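Local atomic coordinates of L-threonine 3-dehydrogenase (Clostridioides difficile, PDB entry 7OL1), a protein that probably oxidises L-threonine at its side-chain hydroxyl group, as an NAD-dependent L-threonine dehydrogenase of the epimerase/dehydratase family. Residues A[260-265]-A[307-312]. Sequence-based numbering, arbitrary orientation.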
# COMPACT_ATOMS: atom_id res chain seq x y z
N PHE A 260 -0.70 2.03 15.04
CA PHE A 260 -0.45 1.21 16.24
C PHE A 260 -1.59 0.24 16.41
O PHE A 260 -2.71 0.73 16.46
CB PHE A 260 -0.38 2.07 17.49
CG PHE A 260 0.91 2.83 17.69
CD1 PHE A 260 1.96 2.24 18.36
CD2 PHE A 260 1.04 4.14 17.30
CE1 PHE A 260 3.14 2.94 18.59
CE2 PHE A 260 2.22 4.84 17.52
CZ PHE A 260 3.28 4.24 18.15
N ASN A 261 -1.32 -1.06 16.55
CA ASN A 261 -2.31 -2.03 17.07
C ASN A 261 -2.81 -1.55 18.43
O ASN A 261 -1.98 -1.14 19.29
CB ASN A 261 -1.72 -3.40 17.36
CG ASN A 261 -1.28 -4.16 16.14
OD1 ASN A 261 -1.68 -3.83 15.03
ND2 ASN A 261 -0.47 -5.17 16.38
N ILE A 262 -4.12 -1.60 18.63
CA ILE A 262 -4.69 -1.41 19.98
C ILE A 262 -5.80 -2.42 20.11
O ILE A 262 -6.32 -2.87 19.09
CB ILE A 262 -5.18 0.02 20.22
CG1 ILE A 262 -6.25 0.44 19.23
CG2 ILE A 262 -4.04 1.01 20.22
CD1 ILE A 262 -6.97 1.73 19.66
N THR A 263 -6.10 -2.79 21.34
CA THR A 263 -7.20 -3.72 21.66
C THR A 263 -7.42 -3.71 23.16
O THR A 263 -6.52 -3.20 23.90
CB THR A 263 -6.92 -5.12 21.11
OG1 THR A 263 -8.14 -5.86 21.22
CG2 THR A 263 -5.78 -5.77 21.85
N ALA A 264 -8.62 -4.15 23.56
CA ALA A 264 -9.10 -4.20 24.95
C ALA A 264 -9.55 -5.62 25.30
O ALA A 264 -9.59 -5.92 26.50
CB ALA A 264 -10.25 -3.23 25.11
N MET A 265 -9.89 -6.42 24.29
CA MET A 265 -10.54 -7.74 24.46
C MET A 265 -10.58 -8.48 23.11
O MET A 265 -10.50 -7.81 22.08
CB MET A 265 -11.93 -7.61 25.11
CG MET A 265 -12.93 -6.65 24.45
SD MET A 265 -14.38 -6.11 25.49
CE MET A 265 -13.61 -4.91 26.55
N SER A 307 1.57 -4.04 22.51
CA SER A 307 2.80 -3.70 23.29
C SER A 307 3.41 -2.40 22.78
O SER A 307 3.64 -1.49 23.60
CB SER A 307 3.85 -4.80 23.28
OG SER A 307 3.33 -6.01 23.78
N SER A 308 3.69 -2.28 21.47
CA SER A 308 4.37 -1.07 20.95
C SER A 308 3.58 0.15 21.45
O SER A 308 4.22 1.11 21.97
CB SER A 308 4.54 -1.07 19.47
OG SER A 308 5.07 -2.30 19.01
N ALA A 309 2.24 0.06 21.36
CA ALA A 309 1.31 1.15 21.76
C ALA A 309 1.57 1.46 23.22
O ALA A 309 1.88 2.65 23.53
CB ALA A 309 -0.13 0.77 21.52
N VAL A 310 1.53 0.41 24.06
CA VAL A 310 1.78 0.53 25.52
C VAL A 310 3.19 1.08 25.75
O VAL A 310 3.33 2.05 26.51
CB VAL A 310 1.61 -0.76 26.33
CG1 VAL A 310 1.80 -0.43 27.80
CG2 VAL A 310 0.26 -1.46 26.09
N LYS A 311 4.19 0.56 25.07
CA LYS A 311 5.58 1.02 25.36
C LYS A 311 5.75 2.48 24.93
O LYS A 311 6.44 3.19 25.63
CB LYS A 311 6.63 0.07 24.77
CG LYS A 311 6.71 -1.30 25.45
CD LYS A 311 7.80 -2.21 24.90
CE LYS A 311 7.34 -3.66 24.82
NZ LYS A 311 8.13 -4.46 23.86
N GLU A 312 5.14 2.93 23.82
CA GLU A 312 5.61 4.17 23.12
C GLU A 312 4.80 5.40 23.54
O GLU A 312 5.32 6.53 23.43
CB GLU A 312 5.58 3.91 21.62
CG GLU A 312 6.53 2.82 21.17
CD GLU A 312 6.53 2.56 19.67
OE1 GLU A 312 6.56 3.56 18.89
OE2 GLU A 312 6.49 1.38 19.29
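Phe260 packs its ring against one side of the short helix 307-313, with Ala309 and Glu312, one turn apart, as its main partners. The apolar part of the contact is centred on Ala309: CD1 of Phe260 lies 3.6 Å from the CA of Ala309, which sits oblique to the ring, and 4.1 Å from the CB of Ala309. The methyl carbon CB of Ala309 also meets the chain past the ring: it lies 3.5 Å from the backbone O of Asn261, at the end of the strand, and 4.1 Å from CG2 of Ile262 in the loop that follows. With CG of Phe260 anti to its carbonyl carbon (chi1 -78°), the ring is carried from the strand to the helix. Ser308 adds a looser touch, its backbone O 4.0 Å from CE1 of Phe260. The ring of Trp313, next after Glu312, also meets Phe260 edge-to-face.

The second kind of contact sets a carboxylate against an aromatic edge. Glu312 OE1 comes within 3.4 Å of Phe260 CZ, near the ring plane, and the carboxylate plane is turned 69° from that of the ring. An extended chain beyond CG brings the acid group to this edge of the ring. OE1 accepts a hydrogen bond from the backbone N of Ile255, and OE2 is hydrogen-bonded to ND1 of His256.

No hydrogen bond joins the two segments. Strand 260-261 instead pairs in parallel with strand 184-194 of the Rossmann-type sheet, and Asn261 OD1 is hydrogen-bonded to Arg189 NH1 of that strand. The contact thus packs helix 307-313 against strand 260-261 of the sheet. Chemically, it combines van der Waals packing with a probably favourable electrostatic approach of carboxylate oxygen to ring hydrogens, and the buried acid has its polar needs met by Ile255 and His256 rather than by the strand.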